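Local coordinates for protein TlmII (Streptoalloteichus hindustanus, PDB 4HVM) that takes part in tallysomycin biosynthesis, has the condensation-domain fold of nonribosomal peptide synthetases and may bind phosphopantetheine, at residues A[105-109]-A[123-127]; A[56-60]-A[156-160]; A[143-149]-A[292-297]; A[23-27]-A[140-144]; A[213-217]-A[432-436]. One frame throughout, in Å; residues are numbered along the deposited sequence.

Contact 1. Residues A[105-109]-A[123-127]; sequences LLRAD and RLHLV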
# COMPACT_ATOMS: atom_id res chain seq x y z
N LEU A 105 -4.92 17.62 8.56
CA LEU A 105 -6.23 17.70 7.93
C LEU A 105 -6.58 16.40 7.21
O LEU A 105 -7.66 15.84 7.41
CB LEU A 105 -6.26 18.88 6.94
CG LEU A 105 -7.58 19.20 6.23
CD1 LEU A 105 -7.71 20.70 6.04
CD2 LEU A 105 -7.65 18.50 4.88
N LEU A 106 -5.67 15.94 6.36
CA LEU A 106 -5.89 14.73 5.58
C LEU A 106 -6.00 13.50 6.48
O LEU A 106 -6.82 12.61 6.23
CB LEU A 106 -4.77 14.55 4.55
CG LEU A 106 -4.71 15.63 3.48
CD1 LEU A 106 -3.53 15.42 2.57
CD2 LEU A 106 -6.00 15.65 2.69
N ARG A 107 -5.16 13.45 7.51
CA ARG A 107 -5.23 12.38 8.50
C ARG A 107 -6.59 12.36 9.19
O ARG A 107 -7.16 11.30 9.41
CB ARG A 107 -4.13 12.54 9.55
CG ARG A 107 -2.76 12.07 9.12
CD ARG A 107 -1.74 12.31 10.23
NE ARG A 107 -0.42 11.80 9.90
CZ ARG A 107 0.63 11.85 10.72
NH1 ARG A 107 0.51 12.40 11.92
NH2 ARG A 107 1.80 11.36 10.33
N ALA A 108 -7.09 13.54 9.52
CA ALA A 108 -8.36 13.66 10.22
C ALA A 108 -9.52 13.19 9.35
O ALA A 108 -10.41 12.48 9.82
CB ALA A 108 -8.59 15.10 10.67
N ASP A 109 -9.51 13.59 8.08
CA ASP A 109 -10.55 13.18 7.15
C ASP A 109 -10.44 11.69 6.85
O ASP A 109 -11.43 11.03 6.54
CB ASP A 109 -10.46 13.98 5.85
CG ASP A 109 -11.63 13.71 4.92
OD1 ASP A 109 -12.71 14.31 5.12
OD2 ASP A 109 -11.47 12.89 3.99
N ARG A 123 -12.42 11.02 -1.63
CA ARG A 123 -12.54 12.45 -1.40
C ARG A 123 -11.30 13.20 -1.90
O ARG A 123 -10.18 12.85 -1.56
CB ARG A 123 -12.76 12.74 0.09
CG ARG A 123 -14.07 12.20 0.62
CD ARG A 123 -14.11 12.17 2.14
NE ARG A 123 -14.52 10.86 2.62
CZ ARG A 123 -13.87 10.17 3.55
NH1 ARG A 123 -12.79 10.67 4.13
NH2 ARG A 123 -14.32 8.97 3.92
N LEU A 124 -11.52 14.22 -2.73
CA LEU A 124 -10.42 15.05 -3.20
C LEU A 124 -10.37 16.32 -2.38
O LEU A 124 -11.37 17.02 -2.25
CB LEU A 124 -10.58 15.37 -4.69
CG LEU A 124 -10.51 14.19 -5.65
CD1 LEU A 124 -10.57 14.66 -7.09
CD2 LEU A 124 -9.24 13.38 -5.40
N HIS A 125 -9.20 16.62 -1.81
CA HIS A 125 -9.02 17.83 -1.02
C HIS A 125 -8.22 18.88 -1.79
O HIS A 125 -7.15 18.58 -2.33
CB HIS A 125 -8.35 17.51 0.32
CG HIS A 125 -9.20 16.71 1.25
ND1 HIS A 125 -9.90 17.28 2.30
CD2 HIS A 125 -9.47 15.38 1.30
CE1 HIS A 125 -10.56 16.33 2.95
NE2 HIS A 125 -10.32 15.18 2.36
N LEU A 126 -8.74 20.10 -1.83
CA LEU A 126 -8.02 21.22 -2.43
C LEU A 126 -7.64 22.18 -1.30
O LEU A 126 -8.44 23.03 -0.90
CB LEU A 126 -8.89 21.92 -3.48
CG LEU A 126 -8.20 22.81 -4.52
CD1 LEU A 126 -9.07 22.91 -5.76
CD2 LEU A 126 -7.90 24.19 -3.97
N VAL A 127 -6.42 22.05 -0.79
CA VAL A 127 -6.00 22.81 0.38
C VAL A 127 -4.97 23.87 -0.01
O VAL A 127 -3.89 23.54 -0.50
CB VAL A 127 -5.38 21.89 1.45
CG1 VAL A 127 -5.24 22.63 2.77
CG2 VAL A 127 -6.22 20.64 1.64
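Asp109, near the end of helix 98-110, meets Arg123 and His125 of strand 122-128 inside a beta-alpha-beta unit whose first strand, 87-91, runs parallel to and beside 122-128. A single carboxylate oxygen does most of the polar work. Asp109 OD2 takes a salt bridge from Arg123 NH1 at 2.6 Å and a His-carboxylate hydrogen bond from His125 NE2 at 3.0 Å. The two donors arrive on opposite faces of the carboxylate, while the oxygen itself lies close to the plane of each donor group, so the carboxylate stands steeply to both, 74° from the guanidinium and 77° from the imidazole. Aspartate suits the site because its short chain, with CG anti to the backbone N (chi1 -173°), brings the carboxylate from the helix to the strand. Arg123 is long enough to come back from the strand, bending at chi3 so that NH1 also gives a weak bond to Asp109 O. The second carboxylate oxygen, OD1, is paired with Arg112, and the nearby arginines probably help to keep this acid ionised.

Leucines complete the setting of the imidazole. Leu106 lays CD2 over one ring face of His125, a CH-pi contact with that methyl 4.0 Å from the ring centroid, while Val139 of strand 133-141 touches Asp109, Arg123 and His125 alike. Leu105 CD2 lies obliquely beside the ring, 3.6 Å from His125 ND1, and the forked end of the leucine lets the same methyl make a purely apolar contact with Val127 CG2 at 4.1 Å.

Contact 2. Residues A[56-60]-A[156-160]; sequences ADEVL and AVWQA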
# COMPACT_ATOMS: atom_id res chain seq x y z
N ALA A 56 -10.92 18.87 -10.80
CA ALA A 56 -11.18 17.74 -9.91
C ALA A 56 -12.55 17.13 -10.20
O ALA A 56 -12.69 15.90 -10.23
CB ALA A 56 -11.10 18.19 -8.46
N ASP A 57 -13.54 17.98 -10.41
CA ASP A 57 -14.89 17.53 -10.73
C ASP A 57 -14.91 16.76 -12.05
O ASP A 57 -15.66 15.80 -12.20
CB ASP A 57 -15.84 18.73 -10.81
CG ASP A 57 -16.13 19.34 -9.46
OD1 ASP A 57 -16.20 18.58 -8.47
OD2 ASP A 57 -16.29 20.58 -9.38
N GLU A 58 -14.08 17.20 -12.99
CA GLU A 58 -13.99 16.57 -14.29
C GLU A 58 -13.44 15.14 -14.17
O GLU A 58 -13.92 14.23 -14.84
CB GLU A 58 -13.10 17.40 -15.22
CG GLU A 58 -12.92 16.82 -16.62
CD GLU A 58 -12.05 17.70 -17.50
OE1 GLU A 58 -11.88 18.90 -17.17
OE2 GLU A 58 -11.54 17.20 -18.52
N VAL A 59 -12.45 14.97 -13.31
CA VAL A 59 -11.84 13.66 -13.09
C VAL A 59 -12.78 12.75 -12.31
O VAL A 59 -12.89 11.56 -12.62
CB VAL A 59 -10.50 13.79 -12.34
CG1 VAL A 59 -9.95 12.41 -12.00
CG2 VAL A 59 -9.51 14.57 -13.18
N LEU A 60 -13.48 13.31 -11.33
CA LEU A 60 -14.46 12.56 -10.55
C LEU A 60 -15.60 12.05 -11.44
O LEU A 60 -16.23 11.04 -11.14
CB LEU A 60 -15.03 13.41 -9.41
CG LEU A 60 -14.08 13.70 -8.24
CD1 LEU A 60 -14.77 14.54 -7.17
CD2 LEU A 60 -13.52 12.41 -7.66
N ALA A 156 -4.10 12.89 -12.72
CA ALA A 156 -5.14 13.15 -13.70
C ALA A 156 -5.82 14.50 -13.48
O ALA A 156 -6.24 15.16 -14.44
CB ALA A 156 -6.17 12.03 -13.69
N VAL A 157 -5.93 14.91 -12.22
CA VAL A 157 -6.54 16.20 -11.89
C VAL A 157 -5.68 17.35 -12.40
O VAL A 157 -6.19 18.31 -12.97
CB VAL A 157 -6.77 16.34 -10.37
CG1 VAL A 157 -7.32 17.72 -10.05
CG2 VAL A 157 -7.70 15.26 -9.87
N TRP A 158 -4.37 17.24 -12.20
CA TRP A 158 -3.45 18.26 -12.69
C TRP A 158 -3.38 18.26 -14.22
O TRP A 158 -3.15 19.30 -14.83
CB TRP A 158 -2.06 18.07 -12.09
CG TRP A 158 -1.94 18.60 -10.69
CD1 TRP A 158 -1.79 17.87 -9.54
CD2 TRP A 158 -1.98 19.97 -10.28
NE1 TRP A 158 -1.73 18.71 -8.45
CE2 TRP A 158 -1.84 20.00 -8.88
CE3 TRP A 158 -2.11 21.18 -10.98
CZ2 TRP A 158 -1.83 21.20 -8.16
CZ3 TRP A 158 -2.10 22.36 -10.26
CH2 TRP A 158 -1.96 22.36 -8.86
N GLN A 159 -3.58 17.09 -14.82
CA GLN A 159 -3.64 16.99 -16.27
C GLN A 159 -4.85 17.75 -16.81
O GLN A 159 -4.75 18.44 -17.83
CB GLN A 159 -3.71 15.53 -16.72
CG GLN A 159 -2.36 14.81 -16.74
CD GLN A 159 -2.44 13.44 -17.39
OE1 GLN A 159 -3.53 12.92 -17.65
NE2 GLN A 159 -1.29 12.83 -17.65
N ALA A 160 -5.98 17.63 -16.12
CA ALA A 160 -7.20 18.31 -16.52
C ALA A 160 -7.05 19.82 -16.35
O ALA A 160 -7.65 20.59 -17.10
CB ALA A 160 -8.38 17.80 -15.70
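Val59 of helix 49-62 and Val157 of helix 147-161 form the middle of a helix-helix contact in the alpha/beta layer of the condensation fold. Both helices lie on the side of the five-stranded sheet from which Leu124 projects, and that leucine touches Ala56, Leu60 and Val157. The axes of the two short segments approach to 8.5 Å with their directions 123° apart, and Ala56, with just a methyl, lets its CA come within 5.3 Å of Val157 CA.

Methyl-to-methyl packing comes first. Val59 sets its two branches to different tasks, CG1 lying anti to the backbone N (chi1 175°) and facing Ala156 CB, while CG2 meets Val157 CG2 at 3.8 Å and also comes up to Ala160 CB. A beta-branched residue fits here because both methyls are used and neither can swing away without turning the whole group. Alanines at 156 and 160, one helical turn apart, keep the surface beneath this valine low.

A second kind of contact joins side chain to backbone. Val59 CG2 lies 3.6 Å from Ala156 O, whose carbonyl is already engaged by Ala160 N within its own helix, and it is just as near to Val157 CA. In the reverse direction Val157 CG1 rests against the backbone of Ala56, 3.9 Å from its N.

No hydrogen bond crosses anywhere between the segments; at the rim partly exposed Glu58 reaches out with its extended chain, so that only the carboxylate end touches, OE1 lying 4.0 Å from Ala160 CB.

Contact 3. Residues A[143-149]-A[292-297]; sequences MLLDARS and VVGPLT
Asp146, which meets Gly294, Leu296 and Thr297, is the aspartate of the segment His141 to Ala147 that corresponds to the HHxxxDG signature of condensation domains, here with Gln142 at the second histidine position and Ala147 at that of the glycine. It is also the N-cap of helix 147-161, and its two oxygens divide the labour. OD1 accepts the capping bond from Ser149 N at 3.0 Å, nearly along the C-O axis. OD2 takes one donor from the loop, Leu296 N at 3.0 Å, and one from the start of strand 297-305, Thr297 OG1 at 2.8 Å, from opposite faces of the carboxylate plane. CG stands between backbone N and carbonyl carbon (chi1 53°), turning the acid to both helix and loop. Arg284 adds a salt bridge to OD2.

Ser149 ties down the next part of the loop, its OG receiving Gly294 N at 2.9 Å. Glycine suits position 294, where a CB would run into the preceding carbonyl and the ring of Pro295; its bare CA instead makes a CA-H...O contact with Leu144 O at 3.2 Å. On the apolar flank Leu145 CD2 lies alongside Val293 CG1.

With two donors from segment 292-297 and an arginine on one buried oxygen, and a helix end on the other, the aspartate is gripped in a way consistent with the mainly architectural role of this acid in related condensation domains.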
# COMPACT_ATOMS: atom_id res chain seq x y z
N MSE A 143 -10.50 -0.33 -1.41
CA MSE A 143 -11.21 -1.22 -2.33
C MSE A 143 -11.58 -0.50 -3.62
O MSE A 143 -12.21 -1.07 -4.51
CB MSE A 143 -12.46 -1.78 -1.67
CG MSE A 143 -12.19 -2.85 -0.63
SE MSE A 143 -13.81 -3.54 0.20
CE MSE A 143 -14.80 -3.95 -1.42
N LEU A 144 -11.19 0.77 -3.71
CA LEU A 144 -11.39 1.56 -4.92
C LEU A 144 -10.06 1.94 -5.53
O LEU A 144 -9.85 1.81 -6.74
CB LEU A 144 -12.21 2.82 -4.62
CG LEU A 144 -13.68 2.62 -4.25
CD1 LEU A 144 -14.41 3.95 -4.26
CD2 LEU A 144 -14.34 1.64 -5.20
N LEU A 145 -9.14 2.43 -4.69
CA LEU A 145 -7.83 2.86 -5.16
C LEU A 145 -6.71 2.22 -4.35
O LEU A 145 -6.70 2.30 -3.12
CB LEU A 145 -7.72 4.38 -5.05
CG LEU A 145 -8.82 5.20 -5.72
CD1 LEU A 145 -8.58 6.69 -5.53
CD2 LEU A 145 -8.92 4.87 -7.20
N ASP A 146 -5.77 1.57 -5.04
CA ASP A 146 -4.57 1.06 -4.39
C ASP A 146 -3.50 2.15 -4.36
O ASP A 146 -3.77 3.30 -4.71
CB ASP A 146 -4.06 -0.21 -5.07
CG ASP A 146 -3.87 -0.05 -6.57
OD1 ASP A 146 -3.85 1.09 -7.07
OD2 ASP A 146 -3.73 -1.09 -7.26
N ALA A 147 -2.29 1.78 -3.94
CA ALA A 147 -1.19 2.74 -3.80
C ALA A 147 -0.91 3.55 -5.07
O ALA A 147 -0.77 4.77 -5.02
CB ALA A 147 0.07 2.02 -3.33
N ARG A 148 -0.85 2.85 -6.20
CA ARG A 148 -0.54 3.49 -7.47
C ARG A 148 -1.69 4.34 -7.99
O ARG A 148 -1.48 5.42 -8.54
CB ARG A 148 -0.16 2.43 -8.51
CG ARG A 148 0.22 2.99 -9.88
CD ARG A 148 0.70 1.89 -10.81
NE ARG A 148 1.07 2.40 -12.13
CZ ARG A 148 1.59 1.66 -13.10
NH1 ARG A 148 1.80 0.36 -12.91
NH2 ARG A 148 1.89 2.21 -14.27
N SER A 149 -2.92 3.85 -7.81
CA SER A 149 -4.10 4.53 -8.33
C SER A 149 -4.34 5.90 -7.70
O SER A 149 -4.90 6.79 -8.33
CB SER A 149 -5.35 3.66 -8.17
OG SER A 149 -5.25 2.48 -8.95
N VAL A 292 -4.68 0.89 -15.45
CA VAL A 292 -6.01 0.83 -14.87
C VAL A 292 -6.07 1.50 -13.50
O VAL A 292 -5.26 1.20 -12.63
CB VAL A 292 -6.49 -0.63 -14.72
CG1 VAL A 292 -7.84 -0.69 -14.03
CG2 VAL A 292 -6.54 -1.31 -16.07
N VAL A 293 -7.02 2.41 -13.33
CA VAL A 293 -7.29 2.99 -12.02
C VAL A 293 -8.23 2.06 -11.26
O VAL A 293 -9.36 1.84 -11.68
CB VAL A 293 -7.94 4.39 -12.13
CG1 VAL A 293 -8.44 4.86 -10.77
CG2 VAL A 293 -6.96 5.38 -12.70
N GLY A 294 -7.74 1.50 -10.16
CA GLY A 294 -8.52 0.58 -9.35
C GLY A 294 -7.69 -0.34 -8.48
O GLY A 294 -6.46 -0.25 -8.46
N PRO A 295 -8.36 -1.23 -7.74
CA PRO A 295 -7.69 -2.19 -6.86
C PRO A 295 -7.06 -3.35 -7.63
O PRO A 295 -7.75 -4.30 -8.00
CB PRO A 295 -8.82 -2.71 -5.97
CG PRO A 295 -10.04 -2.56 -6.81
CD PRO A 295 -9.83 -1.34 -7.66
N LEU A 296 -5.75 -3.27 -7.86
CA LEU A 296 -5.02 -4.31 -8.56
C LEU A 296 -3.71 -4.66 -7.85
O LEU A 296 -2.78 -5.18 -8.45
CB LEU A 296 -4.76 -3.90 -10.01
CG LEU A 296 -5.99 -3.87 -10.92
CD1 LEU A 296 -5.61 -3.42 -12.31
CD2 LEU A 296 -6.66 -5.24 -10.97
N THR A 297 -3.66 -4.37 -6.55
CA THR A 297 -2.49 -4.67 -5.75
C THR A 297 -2.84 -5.73 -4.72
O THR A 297 -3.85 -5.62 -4.02
CB THR A 297 -1.94 -3.42 -5.03
OG1 THR A 297 -1.64 -2.41 -6.00
CG2 THR A 297 -0.69 -3.77 -4.24
O HOH W 1 0.30 -0.04 -6.37

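Contact 4. Residues A[23-27]-A[140-144]; sequences AWRWL and AHQML
Leu27 and Ala23 of helix 18-27 press against Met143 and Gln142, just beyond the end of strand 133-141. The better-packed part, round buried Leu27, His141 and Met143, is mostly apolar. Leu27 CD1 reaches between three residues, 3.9 Å from His141 CE1, a little farther from Met143 CG and, at the border with the solvent side, 3.8 Å from Gln142 CG. The helix can come this near because Ala23 presents just a methyl, CB, to Met143 CG. Met143, a selenomethionine here, bends at chi3 and brings SE obliquely to Trp24, 3.8 Å from CE3, a Met-aromatic contact suited to a flexible, polarisable chain. His141 is steadied at its ring edge: ND1 accepts Met143 N at 3.1 Å, which limits rotation of the imidazole.

The solvent side is looser. There exposed Trp26 turns its edge to the Gln142 amide, CZ2 lying 3.7 Å from OE1, with ring and amide planes 67° apart. Replacing Gln142 by an alanine would probably leave the Trp26 edge without its amide neighbour and take from Leu27 CD1 part of its support.

With no hydrogen bond between them, these two segments meet by shape and dispersion, while Gln20 NE2, earlier on the helix, supplies a polar tie to Met143 O.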
# COMPACT_ATOMS: atom_id res chain seq x y z
N ALA A 23 -10.64 -8.24 0.39
CA ALA A 23 -10.45 -7.20 1.39
C ALA A 23 -11.70 -7.00 2.25
O ALA A 23 -11.61 -6.69 3.43
CB ALA A 23 -10.05 -5.89 0.73
N TRP A 24 -12.86 -7.19 1.63
CA TRP A 24 -14.13 -7.00 2.32
C TRP A 24 -14.33 -8.03 3.43
O TRP A 24 -15.11 -7.80 4.35
CB TRP A 24 -15.29 -7.06 1.32
CG TRP A 24 -16.64 -6.79 1.91
CD1 TRP A 24 -17.71 -7.64 1.95
CD2 TRP A 24 -17.07 -5.58 2.55
NE1 TRP A 24 -18.77 -7.04 2.58
CE2 TRP A 24 -18.41 -5.77 2.95
CE3 TRP A 24 -16.45 -4.35 2.82
CZ2 TRP A 24 -19.13 -4.78 3.61
CZ3 TRP A 24 -17.17 -3.37 3.47
CH2 TRP A 24 -18.50 -3.59 3.86
N ARG A 25 -13.62 -9.15 3.34
CA ARG A 25 -13.73 -10.20 4.35
C ARG A 25 -13.24 -9.74 5.72
O ARG A 25 -13.80 -10.14 6.74
CB ARG A 25 -12.99 -11.46 3.91
CG ARG A 25 -13.69 -12.23 2.80
CD ARG A 25 -13.01 -13.56 2.51
NE ARG A 25 -13.76 -14.37 1.55
CZ ARG A 25 -13.54 -14.39 0.24
NH1 ARG A 25 -12.57 -13.65 -0.28
NH2 ARG A 25 -14.28 -15.15 -0.55
N TRP A 26 -12.21 -8.90 5.74
CA TRP A 26 -11.67 -8.40 7.00
C TRP A 26 -12.06 -6.95 7.28
O TRP A 26 -12.14 -6.54 8.43
CB TRP A 26 -10.14 -8.56 7.03
CG TRP A 26 -9.40 -7.60 6.14
CD1 TRP A 26 -9.16 -7.74 4.80
CD2 TRP A 26 -8.80 -6.36 6.53
NE1 TRP A 26 -8.45 -6.67 4.33
CE2 TRP A 26 -8.21 -5.80 5.37
CE3 TRP A 26 -8.69 -5.67 7.74
CZ2 TRP A 26 -7.53 -4.58 5.40
CZ3 TRP A 26 -8.03 -4.46 7.76
CH2 TRP A 26 -7.45 -3.93 6.60
N LEU A 27 -12.31 -6.18 6.22
CA LEU A 27 -12.65 -4.77 6.36
C LEU A 27 -14.06 -4.54 6.89
O LEU A 27 -14.36 -3.47 7.42
CB LEU A 27 -12.49 -4.04 5.03
CG LEU A 27 -11.07 -3.60 4.69
CD1 LEU A 27 -11.01 -2.95 3.31
CD2 LEU A 27 -10.56 -2.65 5.75
N ALA A 140 -8.94 7.95 0.15
CA ALA A 140 -9.70 6.92 -0.55
C ALA A 140 -9.76 5.56 0.13
O ALA A 140 -8.82 5.13 0.79
CB ALA A 140 -9.17 6.77 -1.97
N HIS A 141 -10.89 4.89 -0.06
CA HIS A 141 -11.09 3.52 0.38
C HIS A 141 -10.20 2.61 -0.46
O HIS A 141 -10.12 2.78 -1.68
CB HIS A 141 -12.55 3.14 0.21
CG HIS A 141 -12.97 1.93 0.98
ND1 HIS A 141 -12.59 0.65 0.63
CD2 HIS A 141 -13.76 1.80 2.07
CE1 HIS A 141 -13.11 -0.21 1.48
NE2 HIS A 141 -13.83 0.46 2.37
N GLN A 142 -9.53 1.66 0.18
CA GLN A 142 -8.55 0.82 -0.50
C GLN A 142 -9.18 -0.17 -1.49
O GLN A 142 -8.48 -0.76 -2.30
CB GLN A 142 -7.69 0.05 0.51
CG GLN A 142 -8.46 -0.99 1.31
CD GLN A 142 -7.55 -2.00 1.97
OE1 GLN A 142 -7.03 -1.76 3.06
NE2 GLN A 142 -7.35 -3.14 1.32
N MSE A 143 -10.50 -0.33 -1.41
CA MSE A 143 -11.21 -1.22 -2.33
C MSE A 143 -11.58 -0.50 -3.62
O MSE A 143 -12.21 -1.07 -4.51
CB MSE A 143 -12.46 -1.78 -1.67
CG MSE A 143 -12.19 -2.85 -0.63
SE MSE A 143 -13.81 -3.54 0.20
CE MSE A 143 -14.80 -3.95 -1.42
N LEU A 144 -11.19 0.77 -3.71
CA LEU A 144 -11.39 1.56 -4.92
C LEU A 144 -10.06 1.94 -5.53
O LEU A 144 -9.85 1.81 -6.74
CB LEU A 144 -12.21 2.82 -4.62
CG LEU A 144 -13.68 2.62 -4.25
CD1 LEU A 144 -14.41 3.95 -4.26
CD2 LEU A 144 -14.34 1.64 -5.20

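Contact 5. Residues A[213-217]-A[432-436]; sequences GPPET and LDQRR
Arg435 leaves the backbone with CG anti to the carbonyl carbon (chi1 -55°) and then runs straight from CG to NE, which carries its guanidinium alongside Pro215. Thr217 and Asp433 share a first torsion near -64°, and this sets their side chains side by side with OG1 giving its proton to Asp433 OD1 at 2.7 Å.

The proline ring packs over one guanidinium face, Pro215 CD standing 4.0 Å above its centre, a fit for which a rigid aliphatic ring is apt. Trp412 makes a cation-pi contact with the same arginine. A glycine in place of Arg435 would probably uncover the Pro215 ring and leave Trp412 without its cation.

These groups decorate an antiparallel pairing at the margin of the six-stranded mixed sheet, where the chain's outermost strand 216-223 neighbours 427-434. Glu216 and Gln434 form a hydrogen-bonded pair: Glu216 N reaches Gln434 O at 3.1 Å, and Gln434 N returns the same length to Glu216 O. Thr217 and Asp433 make the next, non-hydrogen-bonded pair, in which Thr217 CA approaches Leu432 O at 3.2 Å. Proline, with no N-H to offer, is tolerated just before this pairing, and Pro215 CA makes a similar CA-H...O contact with Gln434 O. Farther out Glu216 OE2 lies 3.9 Å from NH2 of the poorly ordered Arg436, a long ion pair toward which no N-H points.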
# COMPACT_ATOMS: atom_id res chain seq x y z
N GLY A 213 3.21 -6.03 23.17
CA GLY A 213 3.36 -4.62 23.45
C GLY A 213 2.62 -3.72 22.47
O GLY A 213 2.19 -4.19 21.41
N PRO A 214 2.47 -2.43 22.81
CA PRO A 214 1.80 -1.45 21.95
C PRO A 214 2.68 -1.02 20.78
O PRO A 214 3.91 -1.03 20.91
CB PRO A 214 1.58 -0.27 22.89
CG PRO A 214 2.68 -0.36 23.87
CD PRO A 214 2.95 -1.83 24.07
N PRO A 215 2.06 -0.64 19.66
CA PRO A 215 2.81 -0.25 18.46
C PRO A 215 3.54 1.09 18.63
O PRO A 215 2.93 2.08 19.02
CB PRO A 215 1.73 -0.13 17.39
CG PRO A 215 0.48 0.17 18.15
CD PRO A 215 0.61 -0.57 19.44
N GLU A 216 4.84 1.09 18.33
CA GLU A 216 5.64 2.31 18.42
C GLU A 216 6.36 2.59 17.10
O GLU A 216 6.81 1.66 16.43
CB GLU A 216 6.64 2.19 19.58
CG GLU A 216 7.45 0.90 19.59
CD GLU A 216 8.25 0.73 20.87
OE1 GLU A 216 8.36 1.72 21.63
OE2 GLU A 216 8.76 -0.38 21.11
N THR A 217 6.47 3.86 16.75
CA THR A 217 7.00 4.26 15.45
C THR A 217 8.41 4.85 15.52
O THR A 217 8.70 5.71 16.35
CB THR A 217 6.06 5.27 14.77
OG1 THR A 217 4.80 4.63 14.49
CG2 THR A 217 6.65 5.79 13.47
N LEU A 432 9.04 2.71 10.56
CA LEU A 432 8.99 1.39 11.19
C LEU A 432 7.95 1.34 12.30
O LEU A 432 7.95 2.17 13.20
CB LEU A 432 10.36 1.03 11.77
CG LEU A 432 10.43 -0.24 12.62
CD1 LEU A 432 10.21 -1.48 11.78
CD2 LEU A 432 11.76 -0.31 13.36
N ASP A 433 7.07 0.34 12.23
CA ASP A 433 6.06 0.12 13.26
C ASP A 433 6.32 -1.23 13.94
O ASP A 433 6.17 -2.28 13.32
CB ASP A 433 4.66 0.15 12.65
CG ASP A 433 4.30 1.51 12.09
OD1 ASP A 433 4.58 2.53 12.75
OD2 ASP A 433 3.76 1.57 10.96
N GLN A 434 6.71 -1.20 15.21
CA GLN A 434 7.07 -2.42 15.91
C GLN A 434 6.20 -2.73 17.12
O GLN A 434 5.56 -1.84 17.68
CB GLN A 434 8.54 -2.38 16.34
CG GLN A 434 9.51 -2.68 15.23
CD GLN A 434 10.68 -3.52 15.68
OE1 GLN A 434 10.77 -4.71 15.36
NE2 GLN A 434 11.60 -2.92 16.43
N ARG A 435 6.18 -4.00 17.50
CA ARG A 435 5.56 -4.44 18.74
C ARG A 435 6.51 -5.43 19.40
O ARG A 435 6.57 -6.60 19.00
CB ARG A 435 4.20 -5.10 18.48
CG ARG A 435 3.24 -4.23 17.69
CD ARG A 435 1.82 -4.78 17.74
NE ARG A 435 0.92 -3.99 16.91
CZ ARG A 435 -0.36 -3.76 17.20
NH1 ARG A 435 -0.90 -4.25 18.31
NH2 ARG A 435 -1.10 -3.03 16.38
N ARG A 436 7.26 -4.97 20.40
CA ARG A 436 8.32 -5.77 21.02
C ARG A 436 7.76 -7.00 21.72
O ARG A 436 6.72 -6.95 22.37
CB ARG A 436 9.11 -4.92 22.02
CG ARG A 436 10.54 -5.40 22.26
CD ARG A 436 11.49 -4.84 21.21
NE ARG A 436 11.66 -3.39 21.35
CZ ARG A 436 12.47 -2.65 20.60
NH1 ARG A 436 13.20 -3.22 19.65
NH2 ARG A 436 12.56 -1.35 20.81

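Overall arrangement
Contacts 1, 2 and 3 are buried, contact 4 partly so, and contact 5 lies at the surface. Contacts 1 and 2 meet at Leu124, whose CD1 packs on Ala56 and Leu60, so a polar helix-strand join and an apolar helix-helix join lie on opposite faces of strand 122-128. Helix 147-161 serves contact 2 through its methyls and contact 3 through its capped N-terminus. Contacts 3 and 4 share Met143 and Leu144, joining segment 292-297 by hydrogen bonds and helix 18-27 by apolar fit. Contact 5, about 38 Å between centres from contact 2, belongs to the six-stranded sheet and relies on backbone pairing, whereas contact 1 lies on the five-stranded one.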